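Local structure of transcription termination factor FttA (Methanosarcina mazei, 2XR1) at residues Glu493-Ile498 with Met520-Ala525; Ile309-Glu314 with Ile323-His328; Ala381-Ala386 with Gly579-Ser584; Glu111-Val116 with Val137-Pro142. The protein probably terminates transcription by cleaving nascent RNA at the exit channel of RNA polymerase, acting as a homodimeric zinc-dependent nuclease of the metallo-beta-lactamase/beta-CASP type. All coordinates share one frame; numbering follows the deposited sequence.

Overall arrangement
Along the chain contact 4 comes first, then contact 2; contact 3 opens before contact 1 and closes after it: its two loops, 193 residues apart, bracket the beta-CASP region that holds the helix pair of contact 1. Contact 4 belongs to the second KH domain, contact 2 to the metallo-beta-lactamase fold, and contact 3 lies beside the zinc ions, where loops from both ends of the inserted domain meet. Centres of contacts 2 and 3 are about 25 Å apart, and those of contacts 1 and 2 about 42 Å. The nearest atoms of contacts 2 and 4 are about 11 Å apart. The four thus sample the nuclease core, its inserted domain and a probable RNA-binding module.

Contact 1: residues Glu493-Ile498 with Met520-Ala525; sequences EARQKI and MEYFKA
Tyr522 reaches across to helix 492-500 and lays its phenol end against the aliphatic parts of Arg495 and Ile498. Arg495 CG lies 3.5 Å from Tyr522 OH and 3.7 Å from CZ of the same ring; with CG anti to the backbone N (chi1 -169°), the arginine stem is directed at the tyrosine. Ile498 adds two branches, CD1 at 3.7 Å from Tyr522 OH and CG2 at 4.1 Å from Tyr522 CE1. The axes of the two short helical segments run 27° from parallel and 10.8 Å apart, a spacing wide enough for these side chains to fill the interval. Both helices flank the parallel sheet of the beta-CASP domain, where Ile498 and Tyr522 also rest on Ile507 of strand 506-509 and Val489 of strand 486-489. Among the polar groups, Asp448 gathers both partners: its OD2 forms a salt bridge with Arg495 NE and a hydrogen bond with Tyr522 OH, so one carboxylate positions guanidinium and phenol together, their planes nearly perpendicular. Glu521 offers Arg495 a looser, purely electrostatic attraction: Glu521 OE1 is 4.1 Å from Arg495 NH1 but far off the guanidinium plane, so that no N-H is aimed at it. Glu521 OE2 and Gln496 NE2 approach no closer than 4.1 Å.

Contact 2: residues Ile309-Glu314 with Ile323-His328; sequences IPLDYE and IKLTFH
Leu311 sits against the ring of Phe327 at the apolar centre of this contact, its CB 4.0 Å from Phe327 CD2, the two side chains crossing at about a right angle. The contact joins the two sheets of the metallo-beta-lactamase sandwich: Ile309-Glu314 leaves edge strand 308-310 of one, while Ile323-His328 forms part of strand 323-329 in the other. Leu311 CD1 extends the patch to Leu325 CD2, 4.1 Å away. Phe327 presents its ring edge to Leu311 O, and it also packs on Ala337 and Ser339 of strand 337-343. Further out, the ring of Tyr313 turns one face to the backbone of His328, with CD1 3.7 Å from His328 C. Its hydroxyl is tied to Ser336 O, and the side chain lies about 8 Å from those of the zinc ligands His245 and His332. Thr326 CG2 touches Glu314 CA at 3.6 Å. At the polar edge a water accepts from Phe327 N and donates to Asp312 O, bridging the two backbones. Beside it the backbone bond from Glu314 N to Phe327 O, 2.7 Å long, is nearly straight at 169°.

Contact 3: residues Ala381-Ala386 with Gly579-Ser584; sequences ATYGNA and GFSGHS
The loop carrying Ser-Gly-His-Ser, close to the dinuclear zinc site, meets here the loop that follows strand 376-380, at the junction of the metallo-beta-lactamase and beta-CASP regions. Thr382 stands over one face of the His583 imidazole: its CB lies 4.2 Å from the ring centroid and 12° off the normal, a CH-pi contact, while OG1 sits nearer the rim, 3.6 Å from His583 CE1. Both side chains are held by Glu380, whose OE1 bonds Thr382 OG1 and whose OE2 bonds His583 ND1; Thr382 OG1 also meets ND1 of the zinc ligand His607. This shared carboxylate helps fix the rotation of the imidazole about 5 Å from a zinc ion.

Tyr383 crosses the His583 side chain at about a right angle, CD1 3.9 Å from His583 CB. The Tyr383 hydroxyl takes only a weak bond from Ser581 OG, at 3.4 Å, and is also hydrogen-bonded to Asp578 OD1 and Tyr539 N. Ser581 OG in turn accepts from His583 N at 3.2 Å, closing an ST turn. A water links Tyr383 N with Ser584 O.

Around the site, Ala381 and Asn385 pack on helix 610-624 and Phe580 packs on helix 423-436; the two loops follow strands 376-380 and 573-576 and run on into helices 393-409 and 586-594.

Contact 4: residues Glu111-Val116 with Val137-Pro142; sequences EKPGLV and VVRTPP
Pro113 packs its ring on the strand backbone and on the stem of Arg139, with CG 3.7 Å from Arg139 CA and 3.8 Å from Arg139 CG. On the same ring, CB reaches Val137 CG1 at 3.9 Å. Val116 and Val137 complete the apolar patch, their methyl groups pointing tip to tip; the CG2 atoms of Val116 and Val137 are 3.6 Å apart, whereas the approach of the two CG1 atoms is too short to be trusted.

Next comes a polar fringe. Arg139 CG is anti to the backbone N (chi1 -155°) and the chain runs on extended to NE, which brings one guanidinium face to the carbonyl oxygen of Glu111. This Glu111 O is offset toward the rim, 3.8 Å from Arg139 NH1, so no N-H is directed at it. The carboxylate of Glu111 is too distant from Arg139 for a salt bridge. Thr140 OG1 approaches Glu111 N to 3.2 Å at an angle too poor for a hydrogen bond.

What positions these groups is the sheet itself: Val138 bonds through its backbone to Ile108 and Ala110, and Thr140 to Ala110. Strands 105-110 and 134-139 are parallel neighbours, as in type II KH domains, and the chain between them passes through helices 113-116 and 122-131. Strand 94-99 lies antiparallel beyond 105-110.

Contact 1: residues Glu493-Ile498 with Met520-Ala525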
# COMPACT_ATOMS: atom_id res chain seq x y z
N GLU B 493 2.77 -29.56 -39.61
CA GLU B 493 2.71 -30.67 -40.56
C GLU B 493 3.04 -32.02 -39.89
O GLU B 493 2.43 -33.04 -40.20
CB GLU B 493 3.67 -30.44 -41.73
CG GLU B 493 3.53 -29.09 -42.49
CD GLU B 493 2.43 -29.08 -43.55
OE1 GLU B 493 1.23 -29.05 -43.17
OE2 GLU B 493 2.78 -29.08 -44.76
N ALA B 494 3.99 -32.02 -38.97
CA ALA B 494 4.38 -33.23 -38.24
C ALA B 494 3.29 -33.70 -37.26
O ALA B 494 3.06 -34.89 -37.10
CB ALA B 494 5.70 -32.99 -37.47
N ARG B 495 2.66 -32.73 -36.59
CA ARG B 495 1.52 -32.98 -35.70
C ARG B 495 0.42 -33.81 -36.37
O ARG B 495 -0.06 -34.79 -35.80
CB ARG B 495 0.93 -31.65 -35.21
CG ARG B 495 -0.08 -31.80 -34.10
CD ARG B 495 -0.32 -30.49 -33.36
NE ARG B 495 0.91 -29.86 -32.92
CZ ARG B 495 1.40 -28.70 -33.35
NH1 ARG B 495 0.76 -27.98 -34.25
NH2 ARG B 495 2.55 -28.24 -32.85
N GLN B 496 0.04 -33.42 -37.58
CA GLN B 496 -1.04 -34.09 -38.29
C GLN B 496 -0.73 -35.56 -38.57
O GLN B 496 -1.64 -36.38 -38.58
CB GLN B 496 -1.38 -33.36 -39.58
CG GLN B 496 -1.97 -31.97 -39.36
CD GLN B 496 -3.37 -31.99 -38.74
OE1 GLN B 496 -4.31 -32.51 -39.33
NE2 GLN B 496 -3.51 -31.38 -37.57
N LYS B 497 0.54 -35.89 -38.78
CA LYS B 497 0.95 -37.27 -39.07
C LYS B 497 0.75 -38.19 -37.88
O LYS B 497 0.47 -39.38 -38.07
CB LYS B 497 2.41 -37.35 -39.53
CG LYS B 497 2.93 -38.79 -39.76
CD LYS B 497 4.30 -38.84 -40.43
CE LYS B 497 4.83 -40.28 -40.54
NZ LYS B 497 3.87 -41.24 -41.15
N ILE B 498 0.92 -37.66 -36.67
CA ILE B 498 0.61 -38.41 -35.45
C ILE B 498 -0.88 -38.62 -35.38
O ILE B 498 -1.35 -39.71 -35.06
CB ILE B 498 1.07 -37.69 -34.14
CG1 ILE B 498 2.59 -37.63 -34.07
CG2 ILE B 498 0.55 -38.40 -32.88
CD1 ILE B 498 3.08 -36.50 -33.22
N MET B 520 -4.57 -29.50 -27.10
CA MET B 520 -5.95 -29.38 -27.48
C MET B 520 -6.23 -29.98 -28.87
O MET B 520 -7.30 -30.55 -29.09
CB MET B 520 -6.39 -27.92 -27.37
CG MET B 520 -6.47 -27.42 -25.92
SD MET B 520 -7.51 -28.47 -24.85
CE MET B 520 -6.30 -29.64 -24.26
N GLU B 521 -5.27 -29.89 -29.78
CA GLU B 521 -5.40 -30.57 -31.06
C GLU B 521 -5.38 -32.08 -30.84
O GLU B 521 -6.23 -32.79 -31.35
CB GLU B 521 -4.30 -30.15 -32.06
CG GLU B 521 -4.77 -29.18 -33.15
CD GLU B 521 -3.65 -28.26 -33.67
OE1 GLU B 521 -3.03 -27.57 -32.82
OE2 GLU B 521 -3.38 -28.21 -34.90
N TYR B 522 -4.42 -32.57 -30.06
CA TYR B 522 -4.34 -34.00 -29.74
C TYR B 522 -5.60 -34.49 -29.06
O TYR B 522 -6.06 -35.61 -29.31
CB TYR B 522 -3.15 -34.29 -28.84
CG TYR B 522 -1.86 -34.07 -29.55
CD1 TYR B 522 -1.48 -34.89 -30.61
CD2 TYR B 522 -1.02 -33.02 -29.19
CE1 TYR B 522 -0.29 -34.68 -31.28
CE2 TYR B 522 0.18 -32.80 -29.88
CZ TYR B 522 0.51 -33.64 -30.93
OH TYR B 522 1.68 -33.43 -31.59
N PHE B 523 -6.16 -33.64 -28.21
CA PHE B 523 -7.34 -33.98 -27.42
C PHE B 523 -8.58 -33.93 -28.31
O PHE B 523 -9.43 -34.83 -28.26
CB PHE B 523 -7.44 -33.00 -26.23
CG PHE B 523 -8.74 -33.02 -25.51
CD1 PHE B 523 -8.95 -33.87 -24.46
CD2 PHE B 523 -9.76 -32.16 -25.88
CE1 PHE B 523 -10.16 -33.87 -23.78
CE2 PHE B 523 -10.98 -32.16 -25.21
CZ PHE B 523 -11.18 -33.01 -24.17
N LYS B 524 -8.68 -32.90 -29.14
CA LYS B 524 -9.83 -32.76 -30.02
C LYS B 524 -10.01 -34.02 -30.84
O LYS B 524 -11.13 -34.34 -31.24
CB LYS B 524 -9.69 -31.53 -30.91
N ALA B 525 -8.92 -34.76 -31.08
CA ALA B 525 -8.96 -35.92 -31.96
C ALA B 525 -8.89 -37.27 -31.25
O ALA B 525 -9.34 -38.26 -31.79
CB ALA B 525 -7.85 -35.82 -33.00

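Contact 2: residues Ile309-Glu314 with Ile323-His328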
# COMPACT_ATOMS: atom_id res chain seq x y z
N ILE B 309 19.99 -9.31 -15.61
CA ILE B 309 21.30 -9.58 -15.01
C ILE B 309 21.29 -10.91 -14.24
O ILE B 309 20.75 -11.02 -13.16
CB ILE B 309 21.71 -8.44 -14.08
CG1 ILE B 309 21.64 -7.09 -14.82
CG2 ILE B 309 23.10 -8.69 -13.57
CD1 ILE B 309 21.72 -5.89 -13.90
N PRO B 310 21.86 -11.95 -14.82
CA PRO B 310 21.80 -13.23 -14.12
C PRO B 310 22.71 -13.28 -12.94
O PRO B 310 23.77 -12.73 -13.02
CB PRO B 310 22.32 -14.22 -15.15
CG PRO B 310 23.15 -13.37 -16.15
CD PRO B 310 22.42 -12.06 -16.20
N LEU B 311 22.29 -13.98 -11.89
CA LEU B 311 23.10 -14.24 -10.72
C LEU B 311 23.04 -15.69 -10.41
O LEU B 311 21.96 -16.29 -10.44
CB LEU B 311 22.54 -13.51 -9.53
CG LEU B 311 22.22 -12.04 -9.74
CD1 LEU B 311 21.67 -11.54 -8.39
CD2 LEU B 311 23.45 -11.28 -10.22
N ASP B 312 24.17 -16.27 -10.05
CA ASP B 312 24.20 -17.66 -9.61
C ASP B 312 23.74 -17.82 -8.15
O ASP B 312 23.78 -16.87 -7.34
CB ASP B 312 25.58 -18.23 -9.82
CG ASP B 312 25.93 -18.44 -11.31
OD1 ASP B 312 25.36 -19.34 -11.94
OD2 ASP B 312 26.77 -17.71 -11.88
N TYR B 313 23.30 -19.04 -7.82
CA TYR B 313 23.04 -19.37 -6.43
C TYR B 313 24.22 -18.94 -5.54
O TYR B 313 25.41 -19.08 -5.93
CB TYR B 313 22.84 -20.86 -6.27
CG TYR B 313 21.65 -21.45 -6.96
CD1 TYR B 313 20.47 -20.74 -7.12
CD2 TYR B 313 21.66 -22.77 -7.38
CE1 TYR B 313 19.36 -21.31 -7.73
CE2 TYR B 313 20.55 -23.34 -7.96
CZ TYR B 313 19.41 -22.61 -8.14
OH TYR B 313 18.29 -23.18 -8.76
N GLU B 314 23.87 -18.48 -4.33
CA GLU B 314 24.84 -18.20 -3.25
C GLU B 314 25.75 -16.99 -3.48
O GLU B 314 26.75 -16.83 -2.81
CB GLU B 314 25.70 -19.44 -2.94
CG GLU B 314 24.92 -20.60 -2.34
CD GLU B 314 25.85 -21.70 -1.77
OE1 GLU B 314 27.12 -21.54 -1.76
OE2 GLU B 314 25.30 -22.74 -1.35
N ILE B 323 19.83 -3.12 0.33
CA ILE B 323 19.33 -4.47 0.14
C ILE B 323 20.34 -5.35 -0.57
O ILE B 323 20.84 -4.96 -1.61
CB ILE B 323 18.01 -4.48 -0.64
CG1 ILE B 323 16.99 -3.56 0.03
CG2 ILE B 323 17.44 -5.90 -0.69
CD1 ILE B 323 15.69 -3.57 -0.65
N LYS B 324 20.64 -6.49 0.03
CA LYS B 324 21.48 -7.50 -0.58
C LYS B 324 20.65 -8.73 -0.84
O LYS B 324 19.92 -9.17 0.03
CB LYS B 324 22.62 -7.90 0.35
CG LYS B 324 23.71 -6.92 0.39
CD LYS B 324 24.85 -7.45 1.22
CE LYS B 324 25.91 -6.35 1.51
NZ LYS B 324 25.27 -5.07 1.96
N LEU B 325 20.78 -9.28 -2.03
CA LEU B 325 20.01 -10.44 -2.48
C LEU B 325 20.92 -11.64 -2.69
O LEU B 325 22.04 -11.49 -3.20
CB LEU B 325 19.34 -10.13 -3.81
CG LEU B 325 18.75 -11.33 -4.59
CD1 LEU B 325 17.59 -11.99 -3.83
CD2 LEU B 325 18.32 -10.94 -6.03
N THR B 326 20.43 -12.81 -2.26
CA THR B 326 21.09 -14.11 -2.51
C THR B 326 20.08 -15.13 -2.99
O THR B 326 19.08 -15.40 -2.30
CB THR B 326 21.73 -14.71 -1.28
OG1 THR B 326 22.28 -13.70 -0.44
CG2 THR B 326 22.84 -15.70 -1.69
N PHE B 327 20.34 -15.74 -4.13
CA PHE B 327 19.47 -16.82 -4.58
C PHE B 327 19.96 -18.16 -4.05
O PHE B 327 21.17 -18.36 -3.88
CB PHE B 327 19.46 -16.90 -6.10
CG PHE B 327 18.71 -15.79 -6.78
CD1 PHE B 327 17.44 -15.41 -6.37
CD2 PHE B 327 19.27 -15.17 -7.89
CE1 PHE B 327 16.76 -14.41 -7.03
CE2 PHE B 327 18.58 -14.18 -8.60
CZ PHE B 327 17.35 -13.80 -8.18
N HIS B 328 19.04 -19.08 -3.78
CA HIS B 328 19.39 -20.43 -3.36
C HIS B 328 18.50 -21.43 -4.11
O HIS B 328 17.44 -21.08 -4.58
CB HIS B 328 19.18 -20.63 -1.87
CG HIS B 328 19.97 -19.72 -0.99
ND1 HIS B 328 21.15 -20.10 -0.36
CD2 HIS B 328 19.70 -18.47 -0.52
CE1 HIS B 328 21.58 -19.12 0.40
NE2 HIS B 328 20.72 -18.12 0.33
O HOH W 1 22.55 -15.18 -5.41

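Contact 3: residues Ala381-Ala386 with Gly579-Ser584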
# COMPACT_ATOMS: atom_id res chain seq x y z
N ALA B 381 1.95 -21.93 -1.12
CA ALA B 381 1.01 -22.79 -0.42
C ALA B 381 0.17 -23.68 -1.36
O ALA B 381 -0.95 -23.97 -1.06
CB ALA B 381 0.09 -21.94 0.49
N THR B 382 0.72 -24.11 -2.49
CA THR B 382 -0.06 -24.77 -3.57
C THR B 382 -0.70 -26.03 -3.09
O THR B 382 -1.88 -26.26 -3.33
CB THR B 382 0.78 -25.12 -4.79
OG1 THR B 382 1.56 -24.00 -5.15
CG2 THR B 382 -0.10 -25.51 -5.97
N TYR B 383 0.07 -26.84 -2.38
CA TYR B 383 -0.48 -28.02 -1.74
C TYR B 383 -0.70 -27.76 -0.24
O TYR B 383 -0.48 -28.63 0.62
CB TYR B 383 0.43 -29.22 -1.99
CG TYR B 383 0.37 -29.73 -3.42
CD1 TYR B 383 0.94 -29.03 -4.45
CD2 TYR B 383 -0.27 -30.90 -3.72
CE1 TYR B 383 0.88 -29.47 -5.74
CE2 TYR B 383 -0.33 -31.35 -5.01
CZ TYR B 383 0.25 -30.63 -6.02
OH TYR B 383 0.19 -31.12 -7.29
N GLY B 384 -1.20 -26.59 0.08
CA GLY B 384 -1.25 -26.17 1.45
C GLY B 384 -2.41 -26.72 2.25
O GLY B 384 -2.42 -26.60 3.45
N ASN B 385 -3.39 -27.29 1.56
CA ASN B 385 -4.53 -27.88 2.22
C ASN B 385 -4.17 -29.04 3.16
O ASN B 385 -3.30 -29.84 2.86
CB ASN B 385 -5.51 -28.36 1.15
CG ASN B 385 -6.55 -27.31 0.80
OD1 ASN B 385 -7.41 -26.96 1.63
ND2 ASN B 385 -6.52 -26.82 -0.43
N ALA B 386 -4.86 -29.15 4.29
CA ALA B 386 -4.64 -30.27 5.24
C ALA B 386 -4.51 -31.62 4.53
O ALA B 386 -3.81 -32.50 4.96
CB ALA B 386 -5.78 -30.30 6.28
N GLY B 579 2.30 -36.67 -9.14
CA GLY B 579 3.62 -36.83 -8.56
C GLY B 579 4.71 -36.02 -9.23
O GLY B 579 5.88 -36.20 -8.92
N PHE B 580 4.36 -35.13 -10.13
CA PHE B 580 5.37 -34.46 -10.92
C PHE B 580 5.17 -32.97 -11.01
O PHE B 580 5.69 -32.33 -11.93
CB PHE B 580 5.39 -35.07 -12.31
CG PHE B 580 5.45 -36.56 -12.29
CD1 PHE B 580 4.30 -37.29 -12.09
CD2 PHE B 580 6.65 -37.22 -12.43
CE1 PHE B 580 4.32 -38.69 -12.08
CE2 PHE B 580 6.70 -38.60 -12.41
CZ PHE B 580 5.52 -39.34 -12.23
N SER B 581 4.43 -32.41 -10.06
CA SER B 581 4.12 -31.01 -10.11
C SER B 581 5.35 -30.18 -9.87
O SER B 581 5.39 -29.06 -10.29
CB SER B 581 3.05 -30.65 -9.07
OG SER B 581 3.55 -30.83 -7.75
N GLY B 582 6.34 -30.71 -9.15
CA GLY B 582 7.51 -29.93 -8.75
C GLY B 582 7.28 -29.00 -7.56
O GLY B 582 8.09 -28.12 -7.30
N HIS B 583 6.17 -29.21 -6.84
CA HIS B 583 5.90 -28.53 -5.57
C HIS B 583 5.95 -29.44 -4.35
O HIS B 583 5.65 -30.63 -4.41
CB HIS B 583 4.51 -27.95 -5.58
CG HIS B 583 4.30 -26.85 -6.58
ND1 HIS B 583 4.61 -25.53 -6.31
CD2 HIS B 583 3.74 -26.88 -7.81
CE1 HIS B 583 4.25 -24.80 -7.34
NE2 HIS B 583 3.71 -25.59 -8.26
N SER B 584 6.32 -28.84 -3.24
CA SER B 584 6.24 -29.46 -1.96
C SER B 584 4.81 -29.81 -1.68
O SER B 584 3.95 -28.97 -1.83
CB SER B 584 6.72 -28.48 -0.89
OG SER B 584 8.09 -28.30 -0.97
O HOH W 2 2.92 -26.61 -2.47

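Contact 4: residues Glu111-Val116 with Val137-Pro142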
# COMPACT_ATOMS: atom_id res chain seq x y z
N GLU B 111 34.37 -31.80 -26.24
CA GLU B 111 33.97 -33.17 -25.88
C GLU B 111 34.88 -33.70 -24.74
O GLU B 111 34.41 -34.38 -23.82
CB GLU B 111 34.03 -34.08 -27.12
CG GLU B 111 33.04 -35.25 -27.12
CD GLU B 111 32.70 -35.75 -28.54
OE1 GLU B 111 31.87 -35.11 -29.23
OE2 GLU B 111 33.23 -36.81 -28.96
N LYS B 112 36.17 -33.38 -24.80
CA LYS B 112 37.12 -33.72 -23.74
C LYS B 112 37.71 -32.43 -23.14
O LYS B 112 38.76 -31.96 -23.59
CB LYS B 112 38.24 -34.60 -24.29
N PRO B 113 37.05 -31.87 -22.11
CA PRO B 113 37.44 -30.56 -21.57
C PRO B 113 38.77 -30.51 -20.81
O PRO B 113 39.38 -29.43 -20.71
CB PRO B 113 36.30 -30.22 -20.61
CG PRO B 113 35.19 -31.14 -20.96
CD PRO B 113 35.85 -32.39 -21.44
N GLY B 114 39.21 -31.64 -20.28
CA GLY B 114 40.46 -31.68 -19.53
C GLY B 114 41.68 -31.39 -20.40
O GLY B 114 42.68 -30.83 -19.93
N LEU B 115 41.58 -31.76 -21.68
CA LEU B 115 42.70 -31.62 -22.61
C LEU B 115 42.95 -30.16 -22.96
O LEU B 115 44.10 -29.76 -23.18
CB LEU B 115 42.44 -32.44 -23.88
CG LEU B 115 42.33 -33.95 -23.64
CD1 LEU B 115 41.96 -34.69 -24.93
CD2 LEU B 115 43.62 -34.51 -23.03
N VAL B 116 41.89 -29.36 -22.99
CA VAL B 116 42.03 -27.93 -23.24
C VAL B 116 42.54 -27.15 -22.00
O VAL B 116 43.27 -26.16 -22.15
CB VAL B 116 40.75 -27.32 -23.87
CG1 VAL B 116 39.50 -27.81 -23.19
CG2 VAL B 116 40.81 -25.81 -23.84
N VAL B 137 36.31 -23.32 -20.01
CA VAL B 137 36.05 -24.51 -20.79
C VAL B 137 34.89 -25.28 -20.19
O VAL B 137 34.74 -25.35 -18.97
CB VAL B 137 37.27 -25.39 -20.88
CG1 VAL B 137 36.99 -26.60 -21.76
CG2 VAL B 137 38.43 -24.59 -21.44
N VAL B 138 34.07 -25.85 -21.07
CA VAL B 138 32.81 -26.46 -20.69
C VAL B 138 32.62 -27.71 -21.55
O VAL B 138 33.08 -27.75 -22.67
CB VAL B 138 31.63 -25.42 -20.87
CG1 VAL B 138 30.46 -26.02 -21.62
CG2 VAL B 138 31.21 -24.81 -19.50
N ARG B 139 31.97 -28.72 -21.00
CA ARG B 139 31.75 -29.97 -21.69
C ARG B 139 30.67 -29.77 -22.75
O ARG B 139 29.68 -29.13 -22.49
CB ARG B 139 31.36 -31.06 -20.70
CG ARG B 139 31.67 -32.48 -21.16
CD ARG B 139 30.98 -33.54 -20.27
NE ARG B 139 31.62 -34.87 -20.37
CZ ARG B 139 31.57 -35.66 -21.44
NH1 ARG B 139 30.92 -35.30 -22.55
NH2 ARG B 139 32.18 -36.84 -21.41
N THR B 140 30.89 -30.33 -23.94
CA THR B 140 29.99 -30.13 -25.08
C THR B 140 28.63 -30.73 -24.83
O THR B 140 28.51 -31.95 -24.70
CB THR B 140 30.52 -30.74 -26.36
OG1 THR B 140 31.71 -30.07 -26.75
CG2 THR B 140 29.46 -30.64 -27.47
N PRO B 141 27.59 -29.88 -24.79
CA PRO B 141 26.25 -30.36 -24.53
C PRO B 141 25.78 -31.36 -25.57
O PRO B 141 25.95 -31.11 -26.76
CB PRO B 141 25.41 -29.10 -24.60
CG PRO B 141 26.35 -28.02 -24.21
CD PRO B 141 27.62 -28.42 -24.90
N PRO B 142 25.19 -32.47 -25.11
CA PRO B 142 24.67 -33.50 -26.03
C PRO B 142 23.64 -32.90 -26.99
O PRO B 142 23.56 -33.33 -28.16
CB PRO B 142 24.03 -34.53 -25.09
CG PRO B 142 24.62 -34.25 -23.73
CD PRO B 142 24.92 -32.79 -23.70